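Local coordinates for protein DNA gyrase, B subunit, truncated (Myxococcus xanthus, PDB 3CWV) that probably serves as the ATP-binding B subunit of a type II topoisomerase that breaks, passes and rejoins double-stranded DNA at the expense of ATP, at residues E45-E50 with S307-Q312; F169-L174 with D194-E199; N179-L184 with L188-A193. One frame throughout, in Å; residues are numbered along the deposited sequence.

Interaction 1. Residues E45-E50 with S307-Q312; sequences EARRGE and SGPRRQ
Arg47 lays its guanidinium group flat against the backbone at Gly308 and Pro309, so one arginine carries nearly all of this contact. Gly308 O stands over the middle of the guanidinium, 3.5 Å from Arg47 CZ, while Pro309 N lies over the same face but closer to its rim. The approach is therefore through the pi face. Arg47 NE is also 3.5 Å from Gly308 O, but the angle there is too poor for a hydrogen bond. Pro309 CA extends the covered face, 3.8 Å from Arg47 NH2. On the opposite face lies CG of the next residue, Arg48, offset toward the rim.

The torsions account for this pose. Arg47 CG is anti to the backbone N (chi1 -173°) and the chain runs on extended through chi2, bringing CD alongside Ser307 CB at 4.0 Å; a bend at chi3 (68°) then turns the flat end against the loop. One edge is used differently: a water lying in the guanidinium plane accepts from Arg47 NH1 at 3.2 Å and is bonded to Ser307 OG at 2.6 Å. The charge has its stronger partner within its own helix, where Arg47 NH2 makes a salt bridge with Glu44. Behind the arginine the helix stops in a Schellman motif at Gly49, whose phi of 78° accompanies bonds from Gly49 N to Ala46 O and from Glu50 N to Glu45 O.

The contact thus sets the C-terminal end of helix 28-47, in the ATPase domain, against the loop leaving strand 300-307 of the transducer domain. Ser307 also touches Tyr43 of that helix and is backbone-bonded to Arg238 in the adjacent strand 237-245.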
loop_
_atom_site.group_PDB
_atom_site.type_symbol
_atom_site.label_atom_id
_atom_site.label_comp_id
_atom_site.label_asym_id
_atom_site.label_seq_id
_atom_site.Cartn_x
_atom_site.Cartn_y
_atom_site.Cartn_z
ATOM N N GLU A 45 2.109 -3.398 8.945
ATOM C CA GLU A 45 1.521 -4.270 9.973
ATOM C C GLU A 45 0.613 -5.325 9.348
ATOM O O GLU A 45 0.691 -6.514 9.710
ATOM C CB GLU A 45 0.728 -3.475 11.002
ATOM C CG GLU A 45 1.588 -2.449 11.737
ATOM C CD GLU A 45 2.669 -3.108 12.600
ATOM O OE1 GLU A 45 2.334 -3.823 13.571
ATOM O OE2 GLU A 45 3.852 -2.906 12.284
ATOM N N ALA A 46 -0.257 -4.909 8.429
ATOM C CA ALA A 46 -1.139 -5.871 7.724
ATOM C C ALA A 46 -0.316 -6.900 6.937
ATOM O O ALA A 46 -0.639 -8.092 6.963
ATOM C CB ALA A 46 -2.128 -5.148 6.791
ATOM N N ARG A 47 0.709 -6.438 6.216
ATOM C CA ARG A 47 1.582 -7.327 5.444
ATOM C C ARG A 47 2.157 -8.480 6.321
ATOM O O ARG A 47 2.326 -9.626 5.867
ATOM C CB ARG A 47 2.740 -6.536 4.845
ATOM C CG ARG A 47 3.613 -7.363 3.882
ATOM C CD ARG A 47 4.911 -6.651 3.491
ATOM N NE ARG A 47 5.884 -6.495 4.581
ATOM C CZ ARG A 47 6.633 -7.486 5.067
ATOM N NH1 ARG A 47 6.510 -8.718 4.574
ATOM N NH2 ARG A 47 7.513 -7.245 6.029
ATOM N N ARG A 48 2.425 -8.161 7.577
ATOM C CA ARG A 48 3.061 -9.093 8.525
ATOM C C ARG A 48 2.034 -9.888 9.304
ATOM O O ARG A 48 2.398 -10.683 10.182
ATOM C CB ARG A 48 3.917 -8.311 9.524
ATOM C CG ARG A 48 5.129 -7.660 8.895
ATOM C CD ARG A 48 6.397 -8.031 9.661
ATOM N NE ARG A 48 6.715 -9.446 9.473
ATOM C CZ ARG A 48 7.550 -10.134 10.244
ATOM N NH1 ARG A 48 8.156 -9.538 11.279
ATOM N NH2 ARG A 48 7.765 -11.420 9.985
ATOM N N GLY A 49 0.756 -9.659 9.009
ATOM C CA GLY A 49 -0.305 -10.415 9.655
ATOM C C GLY A 49 -0.583 -9.906 11.063
ATOM O O GLY A 49 -1.077 -10.653 11.927
ATOM N N GLU A 50 -0.325 -8.610 11.274
ATOM C CA GLU A 50 -0.409 -7.978 12.594
ATOM C C GLU A 50 -1.442 -6.842 12.680
ATOM O O GLU A 50 -1.488 -6.087 13.662
ATOM C CB GLU A 50 0.969 -7.472 13.013
ATOM C CG GLU A 50 2.049 -8.576 13.105
ATOM C CD GLU A 50 1.765 -9.555 14.242
ATOM O OE1 GLU A 50 0.847 -9.304 15.058
ATOM O OE2 GLU A 50 2.446 -10.595 14.310
ATOM N N SER A 307 5.592 -8.081 -2.422
ATOM C CA SER A 307 5.727 -7.515 -1.103
ATOM C C SER A 307 6.753 -8.361 -0.344
ATOM O O SER A 307 6.983 -9.510 -0.724
ATOM C CB SER A 307 4.361 -7.509 -0.398
ATOM O OG SER A 307 3.945 -8.832 -0.037
ATOM N N GLY A 308 7.364 -7.797 0.696
ATOM C CA GLY A 308 8.361 -8.518 1.476
ATOM C C GLY A 308 9.042 -7.548 2.442
ATOM O O GLY A 308 8.671 -6.365 2.506
ATOM N N PRO A 309 10.065 -8.026 3.174
ATOM C CA PRO A 309 10.782 -7.127 4.091
ATOM C C PRO A 309 11.245 -5.867 3.336
ATOM O O PRO A 309 11.724 -5.986 2.196
ATOM C CB PRO A 309 11.984 -7.973 4.535
ATOM C CG PRO A 309 11.466 -9.421 4.437
ATOM C CD PRO A 309 10.617 -9.398 3.177
ATOM N N ARG A 310 11.087 -4.685 3.940
ATOM C CA ARG A 310 11.449 -3.399 3.270
ATOM C C ARG A 310 12.881 -3.401 2.736
ATOM O O ARG A 310 13.172 -2.822 1.662
ATOM C CB ARG A 310 11.305 -2.191 4.225
ATOM C CG ARG A 310 9.879 -1.761 4.613
ATOM C CD ARG A 310 9.896 -0.348 5.240
ATOM N NE ARG A 310 8.583 0.151 5.685
ATOM C CZ ARG A 310 8.057 -0.056 6.899
ATOM N NH1 ARG A 310 8.711 -0.785 7.789
ATOM N NH2 ARG A 310 6.873 0.459 7.233
ATOM N N ARG A 311 13.780 -4.018 3.500
ATOM C CA ARG A 311 15.206 -4.084 3.154
ATOM C C ARG A 311 15.469 -4.866 1.871
ATOM O O ARG A 311 16.458 -4.611 1.180
ATOM C CB ARG A 311 16.006 -4.734 4.287
ATOM C CG ARG A 311 15.637 -6.206 4.544
ATOM C CD ARG A 311 16.698 -6.946 5.349
ATOM N NE ARG A 311 18.004 -6.936 4.679
ATOM C CZ ARG A 311 18.321 -7.676 3.614
ATOM N NH1 ARG A 311 17.430 -8.504 3.073
ATOM N NH2 ARG A 311 19.537 -7.591 3.085
ATOM N N GLN A 312 14.586 -5.822 1.575
ATOM C CA GLN A 312 14.678 -6.657 0.372
ATOM C C GLN A 312 14.155 -5.991 -0.899
ATOM O O GLN A 312 14.387 -6.496 -1.986
ATOM C CB GLN A 312 13.930 -7.989 0.580
ATOM C CG GLN A 312 14.697 -9.043 1.416
ATOM C CD GLN A 312 14.009 -10.413 1.438
ATOM O OE1 GLN A 312 13.726 -11.006 0.393
ATOM N NE2 GLN A 312 13.768 -10.930 2.634
HETATM O O HOH W 1 4.904 -9.967 2.136
#

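Interaction 2. Residues F169-L174 with D194-E199; sequences FDRARL and DLQRGE
The guanidinium of Arg171 meets Asp194 and Gln196 with its plane turned 45° from the carboxylate and 40° from the amide, so neither pair is stacked. Asp194 OD1 lies at the guanidinium edge, near its plane, and Phe169 O occupies another edge position in plane. Gln196 OE1 approaches obliquely, 3.2 Å from Arg171 NH1, at an angle too poor for a hydrogen bond. Asp194 ends strand 189-194 and Gln196 lies in the turn that leads to strand 199-204, a beta-hairpin closed by a G1 beta bulge: Gly198 and Glu199 both face Asp194, and Asp194 N donates to Glu199 O at 2.9 Å.

Arg171 lies in the first turn of helix 171-184, whose N-cap is Asp170; its OD1 accepts from Arg173 N at 3.2 Å, met from above the carboxylate plane. A bend at chi2 (75°) carries the head of Arg171 across Asp194, and the aliphatic part packs as well, with Arg171 CG 3.7 Å from Asp194 OD2. Arg171 NE and Asp194 OD1 are 4.0 Å apart, beyond a salt bridge. Between the charges, a bridging water accepts from Arg171 NH1 at 2.8 Å and donates to Asp194 OD1 at 2.9 Å.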
loop_
_atom_site.group_PDB
_atom_site.type_symbol
_atom_site.label_atom_id
_atom_site.label_comp_id
_atom_site.label_asym_id
_atom_site.label_seq_id
_atom_site.Cartn_x
_atom_site.Cartn_y
_atom_site.Cartn_z
ATOM N N PHE A 169 -7.336 18.558 2.239
ATOM C CA PHE A 169 -7.174 17.222 1.655
ATOM C C PHE A 169 -8.209 16.918 0.595
ATOM O O PHE A 169 -9.374 17.262 0.755
ATOM C CB PHE A 169 -7.245 16.160 2.751
ATOM C CG PHE A 169 -6.087 16.204 3.683
ATOM C CD1 PHE A 169 -4.834 15.733 3.276
ATOM C CD2 PHE A 169 -6.225 16.746 4.954
ATOM C CE1 PHE A 169 -3.754 15.776 4.148
ATOM C CE2 PHE A 169 -5.144 16.799 5.816
ATOM C CZ PHE A 169 -3.902 16.312 5.409
ATOM N N ASP A 170 -7.776 16.268 -0.484
ATOM C CA ASP A 170 -8.646 15.756 -1.526
ATOM C C ASP A 170 -9.222 14.429 -0.989
ATOM O O ASP A 170 -8.526 13.409 -0.987
ATOM C CB ASP A 170 -7.807 15.523 -2.786
ATOM C CG ASP A 170 -8.633 15.062 -3.985
ATOM O OD1 ASP A 170 -9.668 14.380 -3.823
ATOM O OD2 ASP A 170 -8.233 15.392 -5.116
ATOM N N ARG A 171 -10.468 14.453 -0.512
ATOM C CA ARG A 171 -11.131 13.251 0.023
ATOM C C ARG A 171 -11.178 12.081 -0.953
ATOM O O ARG A 171 -11.007 10.914 -0.555
ATOM C CB ARG A 171 -12.561 13.548 0.473
ATOM C CG ARG A 171 -12.733 13.766 1.940
ATOM C CD ARG A 171 -12.213 15.102 2.330
ATOM N NE ARG A 171 -12.966 15.652 3.451
ATOM C CZ ARG A 171 -12.710 16.832 4.009
ATOM N NH1 ARG A 171 -13.444 17.255 5.035
ATOM N NH2 ARG A 171 -11.719 17.587 3.538
ATOM N N ALA A 172 -11.418 12.395 -2.224
ATOM C CA ALA A 172 -11.491 11.371 -3.268
ATOM C C ALA A 172 -10.190 10.605 -3.439
ATOM O O ALA A 172 -10.201 9.370 -3.597
ATOM C CB ALA A 172 -11.919 11.995 -4.620
ATOM N N ARG A 173 -9.056 11.307 -3.460
ATOM C CA ARG A 173 -7.791 10.579 -3.622
ATOM C C ARG A 173 -7.390 9.773 -2.370
ATOM O O ARG A 173 -6.813 8.700 -2.489
ATOM C CB ARG A 173 -6.657 11.492 -4.117
ATOM C CG ARG A 173 -5.734 12.015 -3.084
ATOM C CD ARG A 173 -4.586 12.750 -3.744
ATOM N NE ARG A 173 -5.083 13.871 -4.533
ATOM C CZ ARG A 173 -4.367 14.950 -4.844
ATOM N NH1 ARG A 173 -3.099 15.046 -4.460
ATOM N NH2 ARG A 173 -4.927 15.932 -5.539
ATOM N N LEU A 174 -7.712 10.283 -1.187
ATOM C CA LEU A 174 -7.535 9.525 0.056
ATOM C C LEU A 174 -8.401 8.254 0.087
ATOM O O LEU A 174 -7.890 7.177 0.432
ATOM C CB LEU A 174 -7.762 10.407 1.298
ATOM C CG LEU A 174 -6.798 11.595 1.505
ATOM C CD1 LEU A 174 -7.108 12.218 2.843
ATOM C CD2 LEU A 174 -5.295 11.184 1.400
ATOM N N ASP A 194 -15.658 10.078 6.384
ATOM C CA ASP A 194 -15.848 11.450 5.951
ATOM C C ASP A 194 -16.829 12.069 6.956
ATOM O O ASP A 194 -18.046 12.052 6.750
ATOM C CB ASP A 194 -16.463 11.397 4.556
ATOM C CG ASP A 194 -16.342 12.698 3.797
ATOM O OD1 ASP A 194 -16.371 13.778 4.425
ATOM O OD2 ASP A 194 -16.233 12.616 2.554
ATOM N N LEU A 195 -16.302 12.566 8.070
ATOM C CA LEU A 195 -17.133 13.029 9.191
ATOM C C LEU A 195 -18.168 14.102 8.813
ATOM O O LEU A 195 -19.286 14.132 9.342
ATOM C CB LEU A 195 -16.240 13.550 10.315
ATOM C CG LEU A 195 -15.298 12.508 10.926
ATOM C CD1 LEU A 195 -14.594 13.074 12.155
ATOM C CD2 LEU A 195 -16.086 11.242 11.283
ATOM N N GLN A 196 -17.770 14.984 7.909
ATOM C CA GLN A 196 -18.650 16.035 7.407
ATOM C C GLN A 196 -19.914 15.459 6.751
ATOM O O GLN A 196 -21.034 15.858 7.091
ATOM C CB GLN A 196 -17.888 16.939 6.422
ATOM C CG GLN A 196 -16.875 17.848 7.073
ATOM C CD GLN A 196 -16.691 19.139 6.306
ATOM O OE1 GLN A 196 -15.959 19.192 5.316
ATOM N NE2 GLN A 196 -17.363 20.199 6.765
ATOM N N ARG A 197 -19.730 14.514 5.829
ATOM C CA ARG A 197 -20.837 13.930 5.086
ATOM C C ARG A 197 -21.682 12.931 5.879
ATOM O O ARG A 197 -22.669 12.411 5.368
ATOM C CB ARG A 197 -20.316 13.228 3.824
ATOM C CG ARG A 197 -19.568 14.123 2.858
ATOM C CD ARG A 197 -19.212 13.361 1.590
ATOM N NE ARG A 197 -20.372 12.727 0.972
ATOM C CZ ARG A 197 -21.101 13.278 0.003
ATOM N NH1 ARG A 197 -20.786 14.484 -0.462
ATOM N NH2 ARG A 197 -22.146 12.625 -0.503
ATOM N N GLY A 198 -21.280 12.619 7.103
ATOM C CA GLY A 198 -21.914 11.539 7.847
ATOM C C GLY A 198 -21.803 10.223 7.088
ATOM O O GLY A 198 -22.686 9.360 7.175
ATOM N N GLU A 199 -20.695 10.075 6.362
ATOM C CA GLU A 199 -20.439 8.916 5.504
ATOM C C GLU A 199 -19.181 8.129 5.959
ATOM O O GLU A 199 -18.205 8.736 6.432
ATOM C CB GLU A 199 -20.248 9.429 4.088
ATOM C CG GLU A 199 -20.356 8.403 2.998
ATOM C CD GLU A 199 -20.365 9.061 1.645
ATOM O OE1 GLU A 199 -21.347 9.760 1.347
ATOM O OE2 GLU A 199 -19.389 8.897 0.885
HETATM O O HOH W 2 -14.815 15.283 6.376
#

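Interaction 3. Residues N179-L184 with L188-A193; sequences NELAAL and LRVSFA
Leu181 and Ala182 press against Leu188 and Val190 in a contact whose side chains are all apolar, and its tight part is centred on the branch point of Leu181. Leu181 CG is 3.8 Å from Leu188 CD2, while Leu181 CD2 turns to the valine and meets Val190 CG2, also at 3.8 Å. The leucine thus straddles two residues of the other segment, one methyl branch for each: CD1 goes with Leu188 and CD2 with Val190. Its side chain crosses that of Val190 at about a right angle. A chi1 of 169° sets CG opposite the backbone N and swings the Leu181 fork towards the strand, although its CB does not point there directly. Val190 CG2 also nests against the helix backbone, 3.8 Å from Ala182 N and 3.9 Å from Ala182 CB.

The junction belongs to a beta-alpha-beta crossover: helix 171-184 connects strand 151-159 to the parallel strand 189-194, with two strands between them, in the eight-stranded sheet of the GHKL ATPase domain. Shortening Leu181 to an alanine would probably open a gap beside Leu188 CD2, which would lose its partner in segment 179-184, and leave Val190 CG2 with Ala182 as its remaining neighbour in that segment.

Towards the connecting turn the fit is looser and water enters. Ala182 CB is 4.1 Å from Leu188 O, and a water lies 2.6 Å from Ala182 O and 2.7 Å from Leu188 O, placed to donate to these carbonyls, though it cannot serve every nearby acceptor at once. Arg189, in contrast to its two neighbours in the contact, directs its CB away from the helix and is solvent-exposed.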
loop_
_atom_site.group_PDB
_atom_site.type_symbol
_atom_site.label_atom_id
_atom_site.label_comp_id
_atom_site.label_asym_id
_atom_site.label_seq_id
_atom_site.Cartn_x
_atom_site.Cartn_y
_atom_site.Cartn_z
ATOM N N ASN A 179 -8.939 2.196 -0.773
ATOM C CA ASN A 179 -9.429 1.101 -1.605
ATOM C C ASN A 179 -8.261 0.228 -2.096
ATOM O O ASN A 179 -8.341 -1.006 -2.031
ATOM C CB ASN A 179 -10.255 1.698 -2.764
ATOM C CG ASN A 179 -11.058 0.658 -3.549
ATOM O OD1 ASN A 179 -10.954 -0.571 -3.353
ATOM N ND2 ASN A 179 -11.853 1.163 -4.481
ATOM N N GLU A 180 -7.178 0.863 -2.560
ATOM C CA GLU A 180 -5.982 0.151 -2.991
ATOM C C GLU A 180 -5.377 -0.662 -1.869
ATOM O O GLU A 180 -4.949 -1.780 -2.083
ATOM C CB GLU A 180 -4.895 1.119 -3.407
ATOM C CG GLU A 180 -5.175 1.905 -4.624
ATOM C CD GLU A 180 -4.014 2.819 -4.948
ATOM O OE1 GLU A 180 -2.991 2.802 -4.207
ATOM O OE2 GLU A 180 -4.129 3.560 -5.939
ATOM N N LEU A 181 -5.275 -0.060 -0.688
ATOM C CA LEU A 181 -4.718 -0.741 0.476
ATOM C C LEU A 181 -5.508 -2.033 0.828
ATOM O O LEU A 181 -4.907 -3.082 1.106
ATOM C CB LEU A 181 -4.673 0.220 1.666
ATOM C CG LEU A 181 -4.364 -0.356 3.050
ATOM C CD1 LEU A 181 -2.947 -0.931 3.094
ATOM C CD2 LEU A 181 -4.555 0.686 4.150
ATOM N N ALA A 182 -6.840 -1.959 0.807
ATOM C CA ALA A 182 -7.667 -3.168 0.967
ATOM C C ALA A 182 -7.364 -4.255 -0.075
ATOM O O ALA A 182 -7.342 -5.452 0.252
ATOM C CB ALA A 182 -9.168 -2.814 0.954
ATOM N N ALA A 183 -7.138 -3.847 -1.322
ATOM C CA ALA A 183 -6.766 -4.780 -2.400
ATOM C C ALA A 183 -5.364 -5.367 -2.221
ATOM O O ALA A 183 -5.127 -6.541 -2.531
ATOM C CB ALA A 183 -6.850 -4.073 -3.767
ATOM N N LEU A 184 -4.431 -4.547 -1.744
ATOM C CA LEU A 184 -3.023 -4.963 -1.695
ATOM C C LEU A 184 -2.750 -5.842 -0.476
ATOM O O LEU A 184 -1.779 -6.584 -0.447
ATOM C CB LEU A 184 -2.100 -3.749 -1.693
ATOM C CG LEU A 184 -2.112 -3.049 -3.044
ATOM C CD1 LEU A 184 -1.535 -1.654 -2.959
ATOM C CD2 LEU A 184 -1.379 -3.874 -4.087
ATOM N N LEU A 188 -7.613 -7.434 4.801
ATOM C CA LEU A 188 -7.568 -6.240 5.649
ATOM C C LEU A 188 -8.873 -5.427 5.488
ATOM O O LEU A 188 -9.300 -5.168 4.360
ATOM C CB LEU A 188 -6.393 -5.345 5.225
ATOM C CG LEU A 188 -6.192 -4.049 6.017
ATOM C CD1 LEU A 188 -5.967 -4.340 7.509
ATOM C CD2 LEU A 188 -5.037 -3.214 5.433
ATOM N N ARG A 189 -9.501 -5.055 6.605
ATOM C CA ARG A 189 -10.655 -4.130 6.609
ATOM C C ARG A 189 -10.183 -2.686 6.677
ATOM O O ARG A 189 -9.504 -2.298 7.633
ATOM C CB ARG A 189 -11.577 -4.435 7.801
ATOM C CG ARG A 189 -12.183 -5.828 7.685
ATOM C CD ARG A 189 -13.037 -6.200 8.852
ATOM N NE ARG A 189 -13.659 -7.504 8.605
ATOM C CZ ARG A 189 -14.752 -7.701 7.862
ATOM N NH1 ARG A 189 -15.378 -6.675 7.281
ATOM N NH2 ARG A 189 -15.221 -8.939 7.701
ATOM N N VAL A 190 -10.488 -1.895 5.646
ATOM C CA VAL A 190 -9.993 -0.529 5.620
ATOM C C VAL A 190 -11.208 0.368 5.469
ATOM O O VAL A 190 -12.034 0.111 4.604
ATOM C CB VAL A 190 -9.099 -0.240 4.395
ATOM C CG1 VAL A 190 -8.600 1.205 4.451
ATOM C CG2 VAL A 190 -7.900 -1.207 4.331
ATOM N N SER A 191 -11.317 1.396 6.310
ATOM C CA SER A 191 -12.458 2.304 6.265
ATOM C C SER A 191 -11.997 3.744 6.081
ATOM O O SER A 191 -10.949 4.151 6.601
ATOM C CB SER A 191 -13.262 2.206 7.561
ATOM O OG SER A 191 -13.844 0.913 7.684
ATOM N N PHE A 192 -12.802 4.507 5.352
ATOM C CA PHE A 192 -12.576 5.927 5.217
ATOM C C PHE A 192 -13.803 6.660 5.783
ATOM O O PHE A 192 -14.901 6.465 5.302
ATOM C CB PHE A 192 -12.342 6.261 3.746
ATOM C CG PHE A 192 -12.086 7.701 3.507
ATOM C CD1 PHE A 192 -10.879 8.278 3.917
ATOM C CD2 PHE A 192 -13.048 8.500 2.879
ATOM C CE1 PHE A 192 -10.626 9.642 3.709
ATOM C CE2 PHE A 192 -12.807 9.867 2.675
ATOM C CZ PHE A 192 -11.587 10.436 3.082
ATOM N N ALA A 193 -13.610 7.484 6.815
ATOM C CA ALA A 193 -14.703 8.180 7.480
ATOM C C ALA A 193 -14.657 9.660 7.147
ATOM O O ALA A 193 -13.730 10.384 7.526
ATOM C CB ALA A 193 -14.647 7.977 8.979
HETATM O O HOH W 3 -9.037 -6.455 1.963
#

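From the N terminus, helix 28-47 supplies the first half of interaction 1, whose partner comes only after 256 intervening residues, so this contact closes a long loop and joins the ATPase domain to the transducer. Within that loop, helix 171-184 opens interactions 2 and 3. Segment 188-193 closes interaction 3 first, tying the helix end to the start of strand 189-194; the hairpin turn then closes interaction 2, tying itself to the helix start. The three contacts nest without crossing. Interactions 2 and 3 meet where Phe192 CZ packs 3.7 Å from Arg171 CG. Interaction 3 also touches interaction 1, with Ala46 CB 3.7 Å from Leu188 CD2, whereas interactions 1 and 2 do not meet.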